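Local coordinates for putative nisin-resistance protein (Streptococcus agalactiae 515, PDB 4Y68) that probably confers resistance to the lantibiotic nisin as a lipoprotein peptidase of family S41 that recognises and cleaves the peptide, at residues 38-43 against 61-66; 144-149 against 211-216. All blocks are in the same frame, centred on the assembly; numbering follows the deposited sequence.

Overall arrangement
The two contacts flank the middle of the molecule, about 49 Å between their centres and about 30 Å between nearest atoms, so neither touches the other. Both segments of interaction 1 precede those of interaction 2 in the sequence. Interaction 1 pairs helices 32-46 and 55-66 in the helical N-terminal region, with helix 72-87 beside them. Interaction 2 joins the C-terminal part of helix 131-147 to the loop leading into strand 218-222, in the S41 peptidase part of the chain and next to the mixed sheet that holds strands 118-122, 152-156 and 218-222. Each therefore belongs to a separate packing unit: interaction 1 to the N-terminal helices, interaction 2 to the alpha/beta part of the peptidase.

Interaction 1: residues 38-43 against 61-66; sequences VILDRV and RSEKKL
Leu40 reaches out from helix 32-46 and lays its CD1 methyl over three side chains of helix 55-66. CD1 is 3.7 Å from Ser62 OG and 3.9 Å from the CD1 methyl of Leu66, the one purely apolar pair here. The third neighbour is the aliphatic part of Glu63, whose CG approaches Leu40 CD1 to 3.7 Å. The second methyl of Leu40 also leans on the serine, with CD2 3.9 Å from Ser62 OG. Ser62 presents that hydroxyl because OG stands opposite the backbone N (chi1 178°). Past CG, the extended chain of Glu63 carries its carboxylate to a salt bridge between OE2 and Arg59 NE, one turn earlier on its own helix; Arg59 NH2 also pairs with Asp41 OD1, so this arginine bridges two acids that probably would otherwise repel. The segment axes run nearly antiparallel, at 165°, and come no closer than 11.4 Å, a gap filled by Leu40 from one side and Ser62, Glu63 and Leu66 from the other. Helix 72-87 closes the side: Ala82 meets Leu40, Val79 meets Ser62, and Ser75 and Ile78 meet Leu66. Three helices sharing an interior in this way, the first two consecutive and antiparallel, are typical of a small helical bundle.

Interaction 2: residues 144-149 against 211-216; sequences ILMEKS and INTKHV
Met146 and Lys214 carry most of this contact, in which the loop before strand 218-222 meets the C-terminal part of helix 131-147, the connection of a beta-alpha-beta crossover between parallel strands 118-122 and 152-156 of the S41 peptidase's mixed sheet. The thioether of Met146 lies across the side chain of Thr213 at about a right angle, SD 3.7 Å from Thr213 OG1 and the terminal CE 4.0 Å from the same oxygen. Bends at chi2 (-62°) and chi3 (-58°) fold the methionine back and bring its end to the loop, although its CB does not point there. Beside it, the aliphatic chain of Lys214 runs past the backbone carbonyl of Leu145, with CG 3.9 Å from Leu145 O. This chain is likewise bent at chi2 and chi3, and its ammonium ends on a water that links the two segments: Lys214 NZ donates to it over 2.9 Å. The same water lies 3.0 Å from Leu145 O and 3.0 Å from Lys148 O, so it relays the ammonium of Lys214 to the carbonyls of Leu145 and Lys148.

Further out, Thr213 OG1 is held by a hydrogen bond with Thr210 O, which fixes the hydroxyl facing the sulfur. Backbone bonds of Asn212 with Ala173 and of Lys214 with Ser174 tie the loop to a neighbouring one, and Leu145 reaches that same Ser174. The leucine also packs on Ile121 and Leu153, of strands 118-122 and 152-156, so this part of the helix is seated on the mixed sheet. Tyr150 touches the Lys214 side chain, and its OH hydrogen-bonds to Leu145 O, giving that carbonyl a direct partner as well as the water.

Interaction 1: residues 38-43 against 61-66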
loop_
_atom_site.group_PDB
_atom_site.type_symbol
_atom_site.label_atom_id
_atom_site.label_comp_id
_atom_site.label_asym_id
_atom_site.label_seq_id
_atom_site.Cartn_x
_atom_site.Cartn_y
_atom_site.Cartn_z
ATOM N N VAL A 38 0.033 -11.919 -22.677
ATOM C CA VAL A 38 -0.988 -11.736 -21.650
ATOM C C VAL A 38 -0.630 -10.562 -20.749
ATOM O O VAL A 38 -1.490 -9.773 -20.383
ATOM C CB VAL A 38 -1.162 -13.011 -20.776
ATOM C CG1 VAL A 38 -1.792 -12.650 -19.425
ATOM C CG2 VAL A 38 -1.991 -14.039 -21.518
ATOM N N ILE A 39 0.644 -10.439 -20.398
ATOM C CA ILE A 39 1.066 -9.326 -19.551
ATOM C C ILE A 39 0.955 -7.992 -20.294
ATOM O O ILE A 39 0.534 -6.993 -19.725
ATOM C CB ILE A 39 2.501 -9.511 -19.040
ATOM C CG1 ILE A 39 2.594 -10.791 -18.188
ATOM C CG2 ILE A 39 2.952 -8.245 -18.258
ATOM C CD1 ILE A 39 4.042 -11.268 -17.936
ATOM N N LEU A 40 1.303 -7.984 -21.573
ATOM C CA LEU A 40 1.215 -6.765 -22.369
ATOM C C LEU A 40 -0.242 -6.305 -22.511
ATOM O O LEU A 40 -0.529 -5.112 -22.386
ATOM C CB LEU A 40 1.879 -6.974 -23.746
ATOM C CG LEU A 40 3.397 -7.232 -23.705
ATOM C CD1 LEU A 40 3.950 -7.543 -25.094
ATOM C CD2 LEU A 40 4.173 -6.041 -23.084
ATOM N N ASP A 41 -1.164 -7.240 -22.731
ATOM C CA ASP A 41 -2.581 -6.895 -22.788
ATOM C C ASP A 41 -3.059 -6.199 -21.496
ATOM O O ASP A 41 -3.732 -5.168 -21.555
ATOM C CB ASP A 41 -3.436 -8.150 -23.041
ATOM C CG ASP A 41 -3.318 -8.676 -24.473
ATOM O OD1 ASP A 41 -3.008 -7.900 -25.401
ATOM O OD2 ASP A 41 -3.553 -9.875 -24.674
ATOM N N ARG A 42 -2.714 -6.762 -20.337
ATOM C CA ARG A 42 -3.122 -6.181 -19.053
ATOM C C ARG A 42 -2.549 -4.805 -18.869
ATOM O O ARG A 42 -3.241 -3.881 -18.445
ATOM C CB ARG A 42 -2.663 -7.039 -17.874
ATOM C CG ARG A 42 -3.466 -8.259 -17.654
ATOM C CD ARG A 42 -4.823 -7.946 -17.031
ATOM N NE ARG A 42 -5.513 -9.208 -16.794
ATOM C CZ ARG A 42 -6.830 -9.354 -16.757
ATOM N NH1 ARG A 42 -7.628 -8.301 -16.930
ATOM N NH2 ARG A 42 -7.345 -10.559 -16.548
ATOM N N VAL A 43 -1.259 -4.683 -19.171
ATOM C CA VAL A 43 -0.581 -3.410 -19.029
ATOM C C VAL A 43 -1.278 -2.373 -19.884
ATOM O O VAL A 43 -1.603 -1.283 -19.400
ATOM C CB VAL A 43 0.900 -3.520 -19.405
ATOM C CG1 VAL A 43 1.534 -2.127 -19.491
ATOM C CG2 VAL A 43 1.620 -4.389 -18.393
ATOM N N ARG A 61 8.486 -3.767 -29.796
ATOM C CA ARG A 61 9.816 -4.322 -29.579
ATOM C C ARG A 61 9.752 -5.519 -28.636
ATOM O O ARG A 61 10.505 -6.492 -28.769
ATOM C CB ARG A 61 10.764 -3.267 -29.015
ATOM C CG ARG A 61 12.148 -3.835 -28.734
ATOM C CD ARG A 61 13.198 -2.743 -28.505
ATOM N NE ARG A 61 12.889 -1.908 -27.350
ATOM C CZ ARG A 61 12.530 -0.633 -27.424
ATOM N NH1 ARG A 61 12.451 -0.028 -28.599
ATOM N NH2 ARG A 61 12.262 0.042 -26.318
ATOM N N SER A 62 8.843 -5.440 -27.671
ATOM C CA SER A 62 8.695 -6.505 -26.699
ATOM C C SER A 62 8.088 -7.765 -27.341
ATOM O O SER A 62 8.556 -8.880 -27.130
ATOM C CB SER A 62 7.835 -5.998 -25.543
ATOM O OG SER A 62 7.624 -7.023 -24.609
ATOM N N GLU A 63 7.048 -7.573 -28.146
ATOM C CA GLU A 63 6.436 -8.673 -28.898
ATOM C C GLU A 63 7.423 -9.377 -29.843
ATOM O O GLU A 63 7.379 -10.595 -30.006
ATOM C CB GLU A 63 5.232 -8.159 -29.684
ATOM C CG GLU A 63 4.093 -7.749 -28.789
ATOM C CD GLU A 63 3.059 -6.936 -29.501
ATOM O OE1 GLU A 63 3.341 -6.507 -30.633
ATOM O OE2 GLU A 63 1.965 -6.715 -28.933
ATOM N N LYS A 64 8.326 -8.613 -30.445
ATOM C CA LYS A 64 9.318 -9.200 -31.352
ATOM C C LYS A 64 10.233 -10.150 -30.585
ATOM O O LYS A 64 10.443 -11.286 -31.008
ATOM C CB LYS A 64 10.129 -8.112 -32.067
ATOM C CG LYS A 64 11.218 -8.658 -32.999
ATOM C CD LYS A 64 11.683 -7.621 -34.016
ATOM C CE LYS A 64 13.187 -7.335 -33.913
ATOM N NZ LYS A 64 13.686 -6.453 -35.023
ATOM N N LYS A 65 10.746 -9.711 -29.439
ATOM C CA LYS A 65 11.547 -10.605 -28.607
ATOM C C LYS A 65 10.730 -11.819 -28.121
ATOM O O LYS A 65 11.255 -12.929 -28.044
ATOM C CB LYS A 65 12.131 -9.842 -27.406
ATOM C CG LYS A 65 12.954 -8.607 -27.790
ATOM C CD LYS A 65 13.805 -8.129 -26.609
ATOM C CE LYS A 65 14.728 -6.969 -27.000
ATOM N NZ LYS A 65 14.036 -5.638 -27.084
ATOM N N LEU A 66 9.454 -11.615 -27.781
ATOM C CA LEU A 66 8.667 -12.706 -27.207
ATOM C C LEU A 66 8.504 -13.875 -28.190
ATOM O O LEU A 66 8.317 -15.005 -27.768
ATOM C CB LEU A 66 7.285 -12.209 -26.748
ATOM C CG LEU A 66 7.195 -11.406 -25.445
ATOM C CD1 LEU A 66 5.743 -11.013 -25.162
ATOM C CD2 LEU A 66 7.753 -12.192 -24.289
#

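Interaction 2: residues 144-149 against 211-216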
loop_
_atom_site.group_PDB
_atom_site.type_symbol
_atom_site.label_atom_id
_atom_site.label_comp_id
_atom_site.label_asym_id
_atom_site.label_seq_id
_atom_site.Cartn_x
_atom_site.Cartn_y
_atom_site.Cartn_z
ATOM N N ILE A 144 -4.336 -2.774 21.377
ATOM C CA ILE A 144 -3.572 -1.653 21.902
ATOM C C ILE A 144 -4.418 -0.407 21.990
ATOM O O ILE A 144 -4.412 0.268 23.010
ATOM C CB ILE A 144 -2.337 -1.342 21.048
ATOM C CG1 ILE A 144 -1.307 -2.475 21.194
ATOM C CG2 ILE A 144 -1.764 0.033 21.447
ATOM C CD1 ILE A 144 -0.116 -2.345 20.264
ATOM N N LEU A 145 -5.155 -0.119 20.917
ATOM C CA LEU A 145 -5.908 1.128 20.813
ATOM C C LEU A 145 -7.168 1.113 21.679
ATOM O O LEU A 145 -7.549 2.146 22.215
ATOM C CB LEU A 145 -6.283 1.410 19.351
ATOM C CG LEU A 145 -5.133 1.768 18.396
ATOM C CD1 LEU A 145 -5.589 1.827 16.939
ATOM C CD2 LEU A 145 -4.492 3.076 18.792
ATOM N N MET A 146 -7.797 -0.056 21.821
ATOM C CA MET A 146 -9.082 -0.156 22.523
ATOM C C MET A 146 -8.954 -0.488 24.027
ATOM O O MET A 146 -9.759 -0.021 24.835
ATOM C CB MET A 146 -9.981 -1.201 21.841
ATOM C CG MET A 146 -10.498 -0.803 20.430
ATOM S SD MET A 146 -11.550 0.679 20.327
ATOM C CE MET A 146 -12.897 0.259 21.437
ATOM N N GLU A 147 -7.947 -1.271 24.400
ATOM C CA GLU A 147 -7.817 -1.742 25.778
ATOM C C GLU A 147 -6.633 -1.191 26.578
ATOM O O GLU A 147 -6.382 -1.641 27.692
ATOM C CB GLU A 147 -7.726 -3.250 25.771
ATOM C CG GLU A 147 -8.762 -3.881 24.880
ATOM C CD GLU A 147 -9.475 -4.979 25.583
ATOM O OE1 GLU A 147 -9.522 -4.922 26.824
ATOM O OE2 GLU A 147 -9.975 -5.901 24.914
ATOM N N LYS A 148 -5.887 -0.248 26.018
ATOM C CA LYS A 148 -4.788 0.342 26.762
ATOM C C LYS A 148 -5.171 1.745 27.169
ATOM O O LYS A 148 -6.089 2.347 26.612
ATOM C CB LYS A 148 -3.493 0.380 25.953
ATOM C CG LYS A 148 -2.942 -0.981 25.543
ATOM C CD LYS A 148 -2.503 -1.819 26.725
ATOM C CE LYS A 148 -1.636 -2.971 26.237
ATOM N NZ LYS A 148 -1.397 -3.985 27.283
ATOM N N SER A 149 -4.454 2.271 28.146
ATOM C CA SER A 149 -4.758 3.591 28.651
ATOM C C SER A 149 -3.742 4.608 28.132
ATOM O O SER A 149 -2.530 4.392 28.232
ATOM C CB SER A 149 -4.776 3.558 30.175
ATOM O OG SER A 149 -4.496 4.834 30.701
ATOM N N ILE A 211 -15.251 1.645 14.770
ATOM C CA ILE A 211 -14.679 2.654 13.875
ATOM C C ILE A 211 -14.794 4.056 14.429
ATOM O O ILE A 211 -15.889 4.492 14.785
ATOM C CB ILE A 211 -15.360 2.661 12.502
ATOM C CG1 ILE A 211 -15.206 1.310 11.814
ATOM C CG2 ILE A 211 -14.810 3.800 11.667
ATOM C CD1 ILE A 211 -16.051 1.139 10.546
ATOM N N ASN A 212 -13.665 4.759 14.500
ATOM C CA ASN A 212 -13.633 6.176 14.880
ATOM C C ASN A 212 -14.073 6.449 16.329
ATOM O O ASN A 212 -14.598 7.517 16.640
ATOM C CB ASN A 212 -14.506 6.975 13.917
ATOM C CG ASN A 212 -14.250 8.456 13.989
ATOM O OD1 ASN A 212 -13.183 8.905 14.427
ATOM N ND2 ASN A 212 -15.241 9.238 13.568
ATOM N N THR A 213 -13.843 5.494 17.224
ATOM C CA THR A 213 -14.266 5.682 18.614
ATOM C C THR A 213 -13.179 6.206 19.552
ATOM O O THR A 213 -13.454 6.487 20.713
ATOM C CB THR A 213 -14.832 4.388 19.203
ATOM O OG1 THR A 213 -13.867 3.339 19.094
ATOM C CG2 THR A 213 -16.112 3.974 18.439
ATOM N N LYS A 214 -11.958 6.376 19.062
ATOM C CA LYS A 214 -10.921 7.009 19.887
ATOM C C LYS A 214 -10.499 8.339 19.312
ATOM O O LYS A 214 -10.147 8.439 18.130
ATOM C CB LYS A 214 -9.689 6.115 20.033
ATOM C CG LYS A 214 -9.960 4.791 20.705
ATOM C CD LYS A 214 -10.404 4.974 22.160
ATOM C CE LYS A 214 -9.405 5.788 22.958
ATOM N NZ LYS A 214 -9.479 5.445 24.425
ATOM N N HIS A 215 -10.508 9.360 20.160
ATOM C CA HIS A 215 -10.153 10.695 19.733
ATOM C C HIS A 215 -9.121 11.300 20.674
ATOM O O HIS A 215 -9.462 11.906 21.677
ATOM C CB HIS A 215 -11.399 11.584 19.653
ATOM C CG HIS A 215 -12.539 10.971 18.897
ATOM N ND1 HIS A 215 -13.629 10.398 19.525
ATOM C CD2 HIS A 215 -12.767 10.846 17.566
ATOM C CE1 HIS A 215 -14.476 9.947 18.615
ATOM N NE2 HIS A 215 -13.975 10.198 17.418
ATOM N N VAL A 216 -7.855 11.128 20.328
ATOM C CA VAL A 216 -6.749 11.718 21.051
ATOM C C VAL A 216 -5.838 12.375 20.038
ATOM O O VAL A 216 -5.872 12.034 18.862
ATOM C CB VAL A 216 -5.938 10.666 21.837
ATOM C CG1 VAL A 216 -6.780 10.001 22.902
ATOM C CG2 VAL A 216 -5.389 9.624 20.877
HETATM O O HOH W 1 -8.580 2.733 25.014
#